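Local coordinates for protein formylmethanofuran--tetrahydromethanopterin formyltransferase (Methanosarcina barkeri, PDB 1M5S) that catalyses the reversible transfer of a formyl group from formylmethanofuran to tetrahydromethanopterin, an early step in making methane from carbon dioxide, at residues T11-F16 with G163-I168; A21-T26 with E153-I158; T45-C50 with I76-Y81; E57-P62 with P70-Q75; L252-I257 with L286-F291. One frame throughout, in Å; residues are numbered along the deposited sequence.

Contact 1. Residues T11-F16 with G163-I168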
# COMPACT_ATOMS: atom_id res chain seq x y z
N THR A 11 -0.09 -29.86 -21.18
CA THR A 11 -0.95 -29.15 -22.10
C THR A 11 -0.25 -27.86 -22.53
O THR A 11 0.97 -27.72 -22.37
CB THR A 11 -2.35 -28.87 -21.46
OG1 THR A 11 -3.20 -28.19 -22.39
CG2 THR A 11 -2.22 -28.05 -20.19
N TYR A 12 -0.97 -27.00 -23.24
CA TYR A 12 -0.39 -25.75 -23.72
C TYR A 12 -1.41 -24.62 -23.66
O TYR A 12 -2.63 -24.85 -23.63
CB TYR A 12 0.05 -25.91 -25.18
CG TYR A 12 -1.11 -26.28 -26.12
CD1 TYR A 12 -1.52 -27.62 -26.23
CD2 TYR A 12 -1.75 -25.29 -26.87
CE1 TYR A 12 -2.58 -27.96 -27.08
CE2 TYR A 12 -2.82 -25.63 -27.72
CZ TYR A 12 -3.23 -26.96 -27.82
OH TYR A 12 -4.27 -27.29 -28.63
N ALA A 13 -0.90 -23.40 -23.49
CA ALA A 13 -1.71 -22.20 -23.63
C ALA A 13 -1.78 -21.80 -25.10
O ALA A 13 -0.78 -21.85 -25.83
CB ALA A 13 -1.10 -21.06 -22.82
N GLU A 14 -2.97 -21.36 -25.51
CA GLU A 14 -3.22 -20.91 -26.87
C GLU A 14 -3.34 -19.39 -26.89
O GLU A 14 -4.32 -18.82 -26.38
CB GLU A 14 -4.52 -21.54 -27.38
CG GLU A 14 -4.95 -21.08 -28.76
CD GLU A 14 -5.28 -22.22 -29.69
OE1 GLU A 14 -5.96 -23.17 -29.25
OE2 GLU A 14 -4.83 -22.18 -30.85
N ALA A 15 -2.38 -18.75 -27.55
CA ALA A 15 -2.30 -17.30 -27.58
C ALA A 15 -2.56 -16.69 -28.97
O ALA A 15 -2.22 -17.29 -30.00
CB ALA A 15 -0.94 -16.85 -27.06
N PHE A 16 -3.09 -15.47 -28.97
CA PHE A 16 -3.46 -14.74 -30.19
C PHE A 16 -2.51 -13.57 -30.46
O PHE A 16 -1.89 -13.04 -29.53
CB PHE A 16 -4.89 -14.21 -30.05
CG PHE A 16 -5.88 -15.26 -29.61
CD1 PHE A 16 -5.85 -15.77 -28.32
CD2 PHE A 16 -6.84 -15.73 -30.50
CE1 PHE A 16 -6.76 -16.75 -27.92
CE2 PHE A 16 -7.76 -16.71 -30.11
CZ PHE A 16 -7.72 -17.22 -28.82
N GLY A 163 -2.88 -13.53 -24.42
CA GLY A 163 -3.58 -14.75 -24.08
C GLY A 163 -2.72 -15.92 -23.63
O GLY A 163 -3.25 -17.02 -23.44
N GLY A 164 -1.41 -15.72 -23.48
CA GLY A 164 -0.60 -16.68 -22.73
C GLY A 164 -1.15 -16.85 -21.31
O GLY A 164 -1.72 -15.90 -20.76
N ASN A 165 -1.12 -18.05 -20.76
CA ASN A 165 -1.79 -18.29 -19.49
C ASN A 165 -1.40 -19.60 -18.83
O ASN A 165 -0.76 -20.45 -19.45
CB ASN A 165 -3.32 -18.23 -19.68
CG ASN A 165 -3.87 -19.47 -20.36
OD1 ASN A 165 -4.15 -20.48 -19.71
ND2 ASN A 165 -4.04 -19.40 -21.67
N PHE A 166 -1.72 -19.72 -17.54
CA PHE A 166 -1.78 -21.01 -16.87
C PHE A 166 -2.86 -21.00 -15.79
O PHE A 166 -3.33 -19.93 -15.39
CB PHE A 166 -0.40 -21.38 -16.28
CG PHE A 166 0.10 -20.41 -15.25
CD1 PHE A 166 -0.20 -20.58 -13.90
CD2 PHE A 166 0.89 -19.32 -15.62
CE1 PHE A 166 0.27 -19.69 -12.94
CE2 PHE A 166 1.36 -18.42 -14.67
CZ PHE A 166 1.05 -18.60 -13.32
N PHE A 167 -3.36 -22.19 -15.47
CA PHE A 167 -4.41 -22.36 -14.47
C PHE A 167 -3.79 -22.85 -13.16
O PHE A 167 -2.80 -23.58 -13.17
CB PHE A 167 -5.44 -23.39 -14.95
CG PHE A 167 -6.40 -22.88 -15.99
CD1 PHE A 167 -5.98 -22.01 -16.98
CD2 PHE A 167 -7.72 -23.30 -15.99
CE1 PHE A 167 -6.87 -21.56 -17.96
CE2 PHE A 167 -8.62 -22.86 -16.96
CZ PHE A 167 -8.19 -21.99 -17.94
N ILE A 168 -4.37 -22.43 -12.04
CA ILE A 168 -3.92 -22.87 -10.71
C ILE A 168 -5.10 -23.50 -10.00
O ILE A 168 -6.10 -22.82 -9.71
CB ILE A 168 -3.41 -21.69 -9.83
CG1 ILE A 168 -2.30 -20.92 -10.54
CG2 ILE A 168 -2.88 -22.21 -8.50
CD1 ILE A 168 -2.01 -19.58 -9.89
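Gly163 to Asn165 run past Ala13 to Ala15 as antiparallel strands in the interior of this alpha/beta fold, meeting through small residues and not through a backbone ladder. At Gly163 the backbone (phi 102°, psi 5°) already calls for glycine, since a beta carbon would jam against the preceding carbonyl; it would also crowd the Phe16 ring at CD1. Its N-H goes to Asn250 OD1. The Gly163-Gly164 peptide comes next, and Ala15 rests its methyl on it, with CB 3.8 Å from Gly164 N. Glycine here and alanine opposite let the CA atoms of Ala15 and Gly163 come within 4.5 Å. Asn165 follows, and its backbone O lies 3.4 Å from Ala13 CB. With CG set between its own N and carbonyl carbon (chi1 75°), the amide folds back along its strand, and OD1 accepts from Gly280 N. Two polar partners thus fix the rotation of this buried amide, while a methyl is all the bulk that Ala13 puts against it, CB standing 3.6 Å from Asn165 ND2. The other hydrogen bond of this amide is almost straight, Asn165 ND2 reaching Gly163 O at 3.1 Å with the acceptor in the amide plane.

Contact 2. Residues A21-T26 with E153-I158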
# COMPACT_ATOMS: atom_id res chain seq x y z
N ALA A 21 1.29 -1.28 -27.47
CA ALA A 21 2.07 -0.05 -27.25
C ALA A 21 2.64 -0.04 -25.83
O ALA A 21 1.96 -0.40 -24.88
CB ALA A 21 1.18 1.17 -27.46
N ARG A 22 3.95 0.20 -25.72
CA ARG A 22 4.67 0.35 -24.45
C ARG A 22 4.88 1.84 -24.16
O ARG A 22 5.31 2.61 -25.04
CB ARG A 22 6.03 -0.35 -24.57
CG ARG A 22 6.61 -0.80 -23.23
CD ARG A 22 8.13 -0.92 -23.29
NE ARG A 22 8.70 -1.79 -22.25
CZ ARG A 22 9.98 -1.73 -21.87
NH1 ARG A 22 10.83 -0.86 -22.44
NH2 ARG A 22 10.52 -2.51 -20.92
N VAL A 23 4.49 2.24 -22.95
CA VAL A 23 4.62 3.63 -22.47
C VAL A 23 5.32 3.65 -21.10
O VAL A 23 4.97 2.88 -20.21
CB VAL A 23 3.23 4.31 -22.30
CG1 VAL A 23 3.42 5.78 -21.97
CG2 VAL A 23 2.40 4.14 -23.54
N LEU A 24 6.27 4.57 -20.93
CA LEU A 24 6.88 4.83 -19.63
C LEU A 24 6.26 6.07 -19.00
O LEU A 24 6.29 7.15 -19.59
CB LEU A 24 8.39 5.04 -19.78
CG LEU A 24 9.18 5.48 -18.55
CD1 LEU A 24 9.10 4.43 -17.46
CD2 LEU A 24 10.62 5.71 -18.94
N ILE A 25 5.61 5.89 -17.86
CA ILE A 25 5.12 7.02 -17.07
C ILE A 25 6.07 7.25 -15.90
O ILE A 25 6.30 6.35 -15.09
CB ILE A 25 3.69 6.76 -16.52
CG1 ILE A 25 2.74 6.40 -17.66
CG2 ILE A 25 3.16 8.02 -15.81
CD1 ILE A 25 1.46 5.73 -17.21
N THR A 26 6.74 8.41 -15.89
CA THR A 26 7.51 8.82 -14.72
C THR A 26 6.72 9.81 -13.88
O THR A 26 5.69 10.34 -14.33
CB THR A 26 8.86 9.46 -15.08
OG1 THR A 26 8.65 10.75 -15.65
CG2 THR A 26 9.64 8.57 -16.07
N GLU A 153 7.48 12.75 -28.23
CA GLU A 153 6.70 12.91 -29.45
C GLU A 153 5.88 11.66 -29.79
O GLU A 153 4.68 11.74 -30.04
CB GLU A 153 7.61 13.26 -30.62
CG GLU A 153 6.87 13.37 -31.94
CD GLU A 153 7.78 13.74 -33.09
OE1 GLU A 153 8.85 13.10 -33.24
OE2 GLU A 153 7.42 14.67 -33.85
N ASN A 154 6.55 10.51 -29.72
CA ASN A 154 5.98 9.26 -30.21
C ASN A 154 5.86 8.21 -29.11
O ASN A 154 6.64 8.19 -28.16
CB ASN A 154 6.85 8.69 -31.33
CG ASN A 154 6.63 9.39 -32.66
OD1 ASN A 154 5.51 9.77 -33.00
ND2 ASN A 154 7.70 9.53 -33.43
N ILE A 155 4.90 7.31 -29.29
CA ILE A 155 4.88 6.05 -28.56
C ILE A 155 4.88 4.86 -29.54
O ILE A 155 3.99 4.74 -30.39
CB ILE A 155 3.64 5.97 -27.64
CG1 ILE A 155 3.84 6.89 -26.44
CG2 ILE A 155 3.42 4.54 -27.15
CD1 ILE A 155 2.60 7.59 -26.03
N GLY A 156 5.89 4.01 -29.41
CA GLY A 156 6.03 2.86 -30.29
C GLY A 156 5.05 1.74 -29.99
O GLY A 156 4.56 1.58 -28.86
N ALA A 157 4.80 0.92 -31.01
CA ALA A 157 3.91 -0.23 -30.91
C ALA A 157 4.44 -1.35 -31.80
O ALA A 157 5.22 -1.10 -32.72
CB ALA A 157 2.49 0.17 -31.33
N ILE A 158 4.13 -2.59 -31.43
CA ILE A 158 4.53 -3.75 -32.22
C ILE A 158 3.41 -4.78 -32.29
O ILE A 158 2.31 -4.56 -31.78
CB ILE A 158 5.80 -4.45 -31.64
CG1 ILE A 158 5.66 -4.68 -30.13
CG2 ILE A 158 7.04 -3.62 -31.95
CD1 ILE A 158 5.36 -6.09 -29.76
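Ala21 and Ala157 stand opposite each other across the strands as an antiparallel non-hydrogen-bonded pair, their CA atoms 4.1 Å apart and both methyls on the same face of the sheet. Alanine suits so close a pair, because the two CB atoms fit at 4.2 Å and leave a shallow floor for larger neighbours. Leu84 and Leu88 of helix 81-95 supply them, Leu84 touching both methyls. From this pinch the strands splay, the short segments running at 148°, and by Val23 and Ile155 the CA atoms have parted to 6.6 Å. Ile155 is the bump that fills the widening angle. With chi1 at -73° its CG1 lies beside the backbone N, which leaves CG2 anti to that N and pointing into a hollow walled by Ala21 CB, the Arg22 carbonyl and Val23 CG2. The branches of the two beta-branched residues cross obliquely, Ile155 CG2 meeting Val23 CG2 at 3.8 Å, and the same methyl sits 3.4 Å from Arg22 O. Ile155 also packs against Ile92 of helix 81-95. The backbone link is slight: Arg22 N gives a weak bond of 3.5 Å to Gly156 O, which also receives a CA-H contact from Ala21. Arg22 sends its long side chain away from the joint, to a salt bridge with Glu57. Past Val23 strand 103-106 pairs with strand 12-26 at Leu24 and Thr26, and Asn106 OD1 accepts from Gly156 N. Two long strands that part to admit a third, with a helix laid over the alanine face, give the sheet-against-helix packing expected of an alpha/beta sandwich.

Contact 3. Residues T45-C50 with I76-Y81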
# COMPACT_ATOMS: atom_id res chain seq x y z
N THR A 45 -9.36 -5.25 -19.17
CA THR A 45 -9.01 -6.64 -18.87
C THR A 45 -9.01 -7.52 -20.13
O THR A 45 -8.20 -8.45 -20.23
CB THR A 45 -9.96 -7.26 -17.80
OG1 THR A 45 -11.30 -7.29 -18.28
CG2 THR A 45 -9.91 -6.45 -16.50
N SER A 46 -9.81 -7.14 -21.13
CA SER A 46 -10.04 -7.96 -22.32
C SER A 46 -10.66 -7.13 -23.45
O SER A 46 -11.74 -6.58 -23.28
CB SER A 46 -10.98 -9.14 -21.96
OG SER A 46 -11.21 -9.99 -23.07
N VAL A 47 -9.99 -7.10 -24.61
CA VAL A 47 -10.44 -6.30 -25.77
C VAL A 47 -11.74 -6.84 -26.37
O VAL A 47 -12.30 -6.27 -27.30
CB VAL A 47 -9.38 -6.27 -26.91
CG1 VAL A 47 -8.23 -5.36 -26.55
CG2 VAL A 47 -8.86 -7.67 -27.20
N ILE A 48 -12.23 -7.93 -25.79
CA ILE A 48 -13.40 -8.60 -26.31
C ILE A 48 -14.68 -7.99 -25.68
O ILE A 48 -15.80 -8.40 -26.02
CB ILE A 48 -13.25 -10.14 -26.06
CG1 ILE A 48 -13.18 -10.87 -27.40
CG2 ILE A 48 -14.37 -10.68 -25.16
CD1 ILE A 48 -11.82 -11.45 -27.73
N MET A 49 -14.50 -6.93 -24.89
CA MET A 49 -15.60 -6.15 -24.31
C MET A 49 -15.16 -4.90 -23.51
O MET A 49 -15.99 -4.16 -22.98
CB MET A 49 -16.46 -7.03 -23.40
CG MET A 49 -17.80 -7.41 -23.98
SD MET A 49 -19.00 -7.77 -22.69
CE MET A 49 -19.96 -6.22 -22.69
N CYS A 50 -13.84 -4.74 -23.36
CA CYS A 50 -13.25 -3.53 -22.79
C CYS A 50 -12.64 -2.71 -23.92
O CYS A 50 -12.28 -3.26 -24.97
CB CYS A 50 -12.15 -3.89 -21.78
SG CYS A 50 -12.75 -4.50 -20.17
N ILE A 76 -0.44 -1.03 -23.48
CA ILE A 76 -1.82 -0.91 -23.89
C ILE A 76 -1.95 -1.67 -25.21
O ILE A 76 -1.08 -1.57 -26.07
CB ILE A 76 -2.23 0.56 -24.06
CG1 ILE A 76 -2.13 1.28 -22.71
CG2 ILE A 76 -3.65 0.66 -24.59
CD1 ILE A 76 -2.02 2.81 -22.80
N CYS A 77 -2.92 -2.58 -25.25
CA CYS A 77 -3.01 -3.59 -26.30
C CYS A 77 -4.37 -3.50 -26.98
O CYS A 77 -5.40 -3.27 -26.33
CB CYS A 77 -2.86 -5.00 -25.71
SG CYS A 77 -1.40 -5.29 -24.68
N THR A 78 -4.38 -3.82 -28.27
CA THR A 78 -5.62 -3.80 -29.03
C THR A 78 -5.42 -4.53 -30.37
O THR A 78 -4.28 -4.76 -30.80
CB THR A 78 -6.08 -2.33 -29.23
OG1 THR A 78 -7.51 -2.27 -29.32
CG2 THR A 78 -5.44 -1.74 -30.45
N PHE A 79 -6.51 -5.04 -30.94
CA PHE A 79 -6.40 -5.84 -32.16
C PHE A 79 -5.90 -5.07 -33.37
O PHE A 79 -4.92 -5.47 -33.99
CB PHE A 79 -7.73 -6.53 -32.48
CG PHE A 79 -7.94 -7.82 -31.73
CD1 PHE A 79 -6.86 -8.65 -31.45
CD2 PHE A 79 -9.20 -8.16 -31.24
CE1 PHE A 79 -7.02 -9.81 -30.69
CE2 PHE A 79 -9.37 -9.32 -30.48
CZ PHE A 79 -8.28 -10.15 -30.21
N LYS A 80 -6.49 -3.91 -33.63
CA LYS A 80 -6.09 -3.07 -34.76
C LYS A 80 -5.26 -1.85 -34.34
O LYS A 80 -5.58 -1.21 -33.35
CB LYS A 80 -7.34 -2.62 -35.53
CG LYS A 80 -7.77 -3.58 -36.62
CD LYS A 80 -9.16 -4.15 -36.37
CE LYS A 80 -9.51 -5.19 -37.43
NZ LYS A 80 -8.43 -6.22 -37.56
N TYR A 81 -4.25 -1.51 -35.14
CA TYR A 81 -3.39 -0.35 -34.90
C TYR A 81 -4.13 0.99 -34.80
O TYR A 81 -3.64 1.92 -34.17
CB TYR A 81 -2.34 -0.22 -36.01
CG TYR A 81 -1.02 -0.93 -35.75
CD1 TYR A 81 -0.51 -1.08 -34.46
CD2 TYR A 81 -0.26 -1.42 -36.82
CE1 TYR A 81 0.74 -1.68 -34.24
CE2 TYR A 81 0.98 -2.02 -36.61
CZ TYR A 81 1.47 -2.15 -35.33
OH TYR A 81 2.70 -2.74 -35.14
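Apolar packing of a loop on the end of a strand brings Val47 onto Cys77, Thr78 and Phe79, where the connection from helix 30-41 to strand 53-60 passes strand 71-78. The two valine branches divide the work. CG1, anti to the carbonyl carbon (chi1 -75°), lies over the strand backbone, 3.5 Å from Cys77 O, whereas CG2 is turned to the aromatic ring. There it makes a CH-pi contact, 4.1 Å from the Phe79 centroid and 25° off the ring normal, displaced toward CE2. Ile48 adds a looser touch at the ring edge, its CD1 being 4.3 Å from Phe79 CE2. An alanine at Val47 would keep neither branch and is likely to leave that ring face poorly covered and the loop less firmly seated. The loop is shaped by its own turn: Ser46 O accepts from both Met49 N and Cys50 N, and Val47 N is tied to Glu53 OE2. Ile18 of strand 12-26 touches Val47, Cys77 and Phe79 alike, while Thr45 OG1 bonds to Gln94 O of the second subunit. Hydrophobic residues of a tight turn thus close over the place where strand 71-78 ends and helix 81-95 is about to begin, in this alpha/beta sandwich.

Contact 4. Residues E57-P62 with P70-Q75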
# COMPACT_ATOMS: atom_id res chain seq x y z
N GLU A 57 3.58 -3.41 -16.65
CA GLU A 57 4.57 -4.38 -17.07
C GLU A 57 5.58 -4.58 -15.94
O GLU A 57 5.87 -5.70 -15.53
CB GLU A 57 5.27 -3.88 -18.34
CG GLU A 57 6.39 -4.77 -18.86
CD GLU A 57 7.19 -4.13 -19.96
OE1 GLU A 57 6.57 -3.55 -20.88
OE2 GLU A 57 8.43 -4.19 -19.90
N ARG A 58 6.11 -3.47 -15.45
CA ARG A 58 7.08 -3.45 -14.36
C ARG A 58 7.46 -2.02 -13.99
O ARG A 58 7.26 -1.08 -14.79
CB ARG A 58 8.35 -4.19 -14.78
CG ARG A 58 9.11 -3.49 -15.91
CD ARG A 58 10.63 -3.52 -15.73
NE ARG A 58 11.36 -3.04 -16.91
CZ ARG A 58 12.39 -2.18 -16.85
NH1 ARG A 58 12.81 -1.69 -15.68
NH2 ARG A 58 13.06 -1.75 -17.93
N LEU A 59 7.89 -1.83 -12.75
CA LEU A 59 8.36 -0.54 -12.27
C LEU A 59 9.66 -0.16 -12.95
O LEU A 59 10.49 -1.02 -13.23
CB LEU A 59 8.56 -0.62 -10.76
CG LEU A 59 7.39 -0.38 -9.81
CD1 LEU A 59 6.08 -0.79 -10.43
CD2 LEU A 59 7.65 -1.14 -8.52
N ALA A 60 9.83 1.14 -13.20
CA ALA A 60 11.07 1.67 -13.75
C ALA A 60 11.90 2.34 -12.67
O ALA A 60 11.40 3.20 -11.94
CB ALA A 60 10.77 2.65 -14.85
N SER A 61 13.17 1.95 -12.57
CA SER A 61 14.11 2.54 -11.64
C SER A 61 14.45 3.97 -12.07
O SER A 61 14.53 4.25 -13.27
CB SER A 61 15.40 1.70 -11.60
OG SER A 61 16.40 2.32 -10.82
N PRO A 62 14.73 4.86 -11.10
CA PRO A 62 15.25 6.19 -11.42
C PRO A 62 16.57 6.14 -12.21
O PRO A 62 16.92 7.08 -12.92
CB PRO A 62 15.44 6.83 -10.05
CG PRO A 62 14.51 6.10 -9.17
CD PRO A 62 14.54 4.69 -9.65
N PRO A 70 11.50 8.07 -10.76
CA PRO A 70 10.80 6.77 -10.73
C PRO A 70 9.71 6.69 -11.79
O PRO A 70 9.05 7.69 -12.09
CB PRO A 70 10.22 6.74 -9.32
CG PRO A 70 9.94 8.22 -9.06
CD PRO A 70 11.23 8.84 -9.54
N GLY A 71 9.52 5.51 -12.38
CA GLY A 71 8.45 5.36 -13.37
C GLY A 71 7.81 3.98 -13.41
O GLY A 71 8.12 3.11 -12.60
N VAL A 72 6.83 3.83 -14.30
CA VAL A 72 6.13 2.56 -14.51
C VAL A 72 5.94 2.36 -16.01
O VAL A 72 5.45 3.26 -16.71
CB VAL A 72 4.71 2.55 -13.85
CG1 VAL A 72 4.07 1.19 -14.03
CG2 VAL A 72 4.80 2.90 -12.37
N TYR A 73 6.40 1.22 -16.52
CA TYR A 73 6.10 0.80 -17.89
C TYR A 73 4.72 0.17 -17.95
O TYR A 73 4.38 -0.69 -17.12
CB TYR A 73 7.13 -0.22 -18.39
CG TYR A 73 8.50 0.36 -18.62
CD1 TYR A 73 8.79 1.05 -19.80
CD2 TYR A 73 9.52 0.19 -17.69
CE1 TYR A 73 10.07 1.53 -20.04
CE2 TYR A 73 10.80 0.68 -17.91
CZ TYR A 73 11.07 1.34 -19.09
OH TYR A 73 12.35 1.79 -19.32
N VAL A 74 3.89 0.66 -18.86
CA VAL A 74 2.60 0.04 -19.12
C VAL A 74 2.53 -0.43 -20.58
O VAL A 74 3.38 -0.06 -21.40
CB VAL A 74 1.42 1.01 -18.82
CG1 VAL A 74 1.38 1.33 -17.33
CG2 VAL A 74 1.55 2.29 -19.64
N GLN A 75 1.68 -1.41 -20.81
CA GLN A 75 1.38 -1.87 -22.16
C GLN A 75 -0.10 -1.69 -22.38
O GLN A 75 -0.90 -1.94 -21.48
CB GLN A 75 1.76 -3.35 -22.33
CG GLN A 75 3.25 -3.60 -22.37
CD GLN A 75 3.60 -5.07 -22.57
OE1 GLN A 75 2.75 -5.88 -22.96
NE2 GLN A 75 4.86 -5.42 -22.32
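Arg58 and Tyr73 form the central pair of an antiparallel hairpin that backbone bonds zip together. Ala60 and Gly71 exchange two, Ala60 N to Gly71 O at 2.7 Å and Gly71 N to Ala60 O at 3.0 Å; glycine fits because a beta carbon there would press on Ala60 CB. Farther along, Glu57 N donates to Tyr73 O while Tyr73 N donates to Arg58 O, so that Glu57 and Arg58 together face one residue, which fits a classic beta bulge. Among the polar side chains, Gln75 NE2 reaches Glu57 OE1 at 2.9 Å from above the carboxylate plane, and Glu57 OE2 holds Arg22 and Gly192 N. Flat groups come next. Arg58, with CG between its N and carbonyl carbon (chi1 66°), runs alongside Tyr73; Tyr73 CE2 lies over one guanidinium face, 3.4 Å from Arg58 CZ, and the planes are 39° apart. A leucine in place of Arg58 would probably leave Glu64 without its salt-bridge mate and Tyr73 CE2 without the guanidinium it lies against. Apolar contacts finish the joint: Ala60 CB meets Tyr73 CE2 at 3.6 Å, and Pro62 lies on Pro70. On the face away from Arg58, Ala60 and Tyr73, Val72 packs on helix 30-41, as does Val74, and strand 12-26 pairs with the other edge of strand 71-78.

Contact 5. Residues L252-I257 with L286-F291; sequences LDEESI and LGKYQF
Helix-on-strand packing joins the first turn of helix 254-268 to strand 289-292, with Glu254 and Ile257, one helical turn apart, meeting Tyr289 and Phe291. Ile257 sits over Phe291: its CG2, anti to the backbone N, lies 4.0 Å from the ring centroid and 11° off the normal, a CH-pi contact over the centre of the face. A branched side chain does this well, since CB also reaches Phe291 CE2 at 4.0 Å. Glu254 comes to the same ring obliquely, Glu254 CG being 3.7 Å from Phe291 CE2, so its aliphatic stem rests against Phe291 while the carboxylate moves on. That group stands at the edge of Tyr289, where OE2 lies near the ring plane, 3.3 Å from CD2; the slightly positive ring hydrogens there would favour the approach. The carboxylate and ring planes are 73° apart. Lys288 NZ, at 4.1 Å from Glu254 OE2, is too far for a salt bridge but may ease the charge. Lys288 and Tyr289 both face Ala15 in a classic beta bulge, and Ile161 of strand 147-170 packs against Glu254, Ile257 and Tyr289. Asp253 is the N-cap of the helix, one oxygen serving two donors: its OD1 accepts from Ser256 N and from Ser256 OG, each at 2.7 Å.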
# COMPACT_ATOMS: atom_id res chain seq x y z
N LEU A 252 5.43 -8.83 -25.37
CA LEU A 252 6.03 -8.32 -26.59
C LEU A 252 6.48 -9.43 -27.54
O LEU A 252 6.28 -9.34 -28.76
CB LEU A 252 7.22 -7.42 -26.23
CG LEU A 252 6.84 -6.19 -25.41
CD1 LEU A 252 8.10 -5.43 -24.98
CD2 LEU A 252 5.92 -5.30 -26.24
N ASP A 253 7.09 -10.47 -26.99
CA ASP A 253 7.52 -11.62 -27.79
C ASP A 253 7.14 -12.94 -27.12
O ASP A 253 6.49 -12.96 -26.07
CB ASP A 253 9.04 -11.55 -28.04
CG ASP A 253 9.86 -11.39 -26.76
OD1 ASP A 253 9.46 -11.92 -25.72
OD2 ASP A 253 10.95 -10.79 -26.82
N GLU A 254 7.54 -14.06 -27.73
CA GLU A 254 7.25 -15.38 -27.19
C GLU A 254 8.12 -15.71 -25.99
O GLU A 254 7.66 -16.33 -25.03
CB GLU A 254 7.45 -16.45 -28.26
CG GLU A 254 6.21 -16.71 -29.11
CD GLU A 254 6.40 -17.83 -30.11
OE1 GLU A 254 6.75 -18.97 -29.70
OE2 GLU A 254 6.19 -17.58 -31.31
N GLU A 255 9.37 -15.25 -26.04
CA GLU A 255 10.35 -15.51 -24.98
C GLU A 255 9.92 -14.90 -23.64
O GLU A 255 10.14 -15.48 -22.58
CB GLU A 255 11.73 -14.98 -25.37
CG GLU A 255 12.27 -15.56 -26.68
CD GLU A 255 12.00 -14.66 -27.89
OE1 GLU A 255 10.87 -14.67 -28.42
OE2 GLU A 255 12.94 -13.96 -28.33
N SER A 256 9.28 -13.73 -23.72
CA SER A 256 8.86 -12.99 -22.54
C SER A 256 7.63 -13.63 -21.92
O SER A 256 7.53 -13.73 -20.70
CB SER A 256 8.56 -11.53 -22.90
OG SER A 256 9.74 -10.86 -23.30
N ILE A 257 6.70 -14.07 -22.77
CA ILE A 257 5.54 -14.81 -22.30
C ILE A 257 5.98 -16.08 -21.59
O ILE A 257 5.48 -16.40 -20.51
CB ILE A 257 4.62 -15.19 -23.46
CG1 ILE A 257 4.25 -13.95 -24.27
CG2 ILE A 257 3.38 -15.89 -22.92
CD1 ILE A 257 2.88 -13.40 -23.99
N LEU A 286 -7.67 -21.77 -32.92
CA LEU A 286 -8.07 -20.37 -32.75
C LEU A 286 -6.91 -19.37 -32.71
O LEU A 286 -7.08 -18.21 -33.08
CB LEU A 286 -8.92 -20.22 -31.48
CG LEU A 286 -10.43 -20.03 -31.66
CD1 LEU A 286 -11.15 -21.34 -31.37
CD2 LEU A 286 -10.93 -18.93 -30.74
N GLY A 287 -5.75 -19.81 -32.24
CA GLY A 287 -4.63 -18.90 -32.09
C GLY A 287 -3.32 -19.47 -32.59
O GLY A 287 -3.06 -20.66 -32.43
N LYS A 288 -2.47 -18.60 -33.12
CA LYS A 288 -1.22 -19.00 -33.76
C LYS A 288 -0.17 -19.57 -32.79
O LYS A 288 0.60 -20.46 -33.14
CB LYS A 288 -0.62 -17.82 -34.53
CG LYS A 288 0.69 -18.14 -35.25
CD LYS A 288 1.70 -17.01 -35.14
CE LYS A 288 3.13 -17.51 -35.34
NZ LYS A 288 3.56 -18.47 -34.28
N TYR A 289 -0.16 -19.04 -31.56
CA TYR A 289 0.94 -19.29 -30.63
C TYR A 289 0.62 -20.41 -29.63
O TYR A 289 -0.47 -20.45 -29.04
CB TYR A 289 1.29 -18.00 -29.88
CG TYR A 289 1.69 -16.84 -30.78
CD1 TYR A 289 0.76 -15.87 -31.16
CD2 TYR A 289 2.99 -16.72 -31.26
CE1 TYR A 289 1.12 -14.82 -32.00
CE2 TYR A 289 3.37 -15.67 -32.10
CZ TYR A 289 2.42 -14.72 -32.47
OH TYR A 289 2.79 -13.68 -33.30
N GLN A 290 1.53 -21.38 -29.53
CA GLN A 290 1.38 -22.48 -28.59
C GLN A 290 2.52 -22.48 -27.58
O GLN A 290 3.70 -22.53 -27.95
CB GLN A 290 1.30 -23.83 -29.33
CG GLN A 290 2.64 -24.39 -29.85
CD GLN A 290 2.88 -25.85 -29.44
OE1 GLN A 290 1.94 -26.63 -29.28
NE2 GLN A 290 4.15 -26.22 -29.30
N PHE A 291 2.15 -22.30 -26.32
CA PHE A 291 3.11 -22.30 -25.22
C PHE A 291 2.89 -23.55 -24.38
O PHE A 291 1.89 -23.66 -23.67
CB PHE A 291 2.93 -21.04 -24.37
CG PHE A 291 3.14 -19.77 -25.14
CD1 PHE A 291 2.06 -19.03 -25.62
CD2 PHE A 291 4.43 -19.31 -25.39
CE1 PHE A 291 2.26 -17.86 -26.33
CE2 PHE A 291 4.64 -18.13 -26.11
CZ PHE A 291 3.55 -17.40 -26.58

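How the contacts relate
Contacts 1 and 2 join the same strands, 12-26 and 147-170, with centres about 26 Å apart and on opposite sides of the chain's centre; both are buried and rely on small or branched residues. Contact 4 is also buried, but a hairpin ladder and charged side chains make it the most polar. It shares strand 71-78 with contact 3, which is partly exposed and almost wholly apolar. Contact 5, likewise partly exposed, packs a helix on a strand with mixed chemistry. Strand 12-26 connects them: Ala13 N bonds to Phe291 O of contact 5, Ala21 N to Ile76 O of contact 3, and Ile25 O to Val72 N of contact 4.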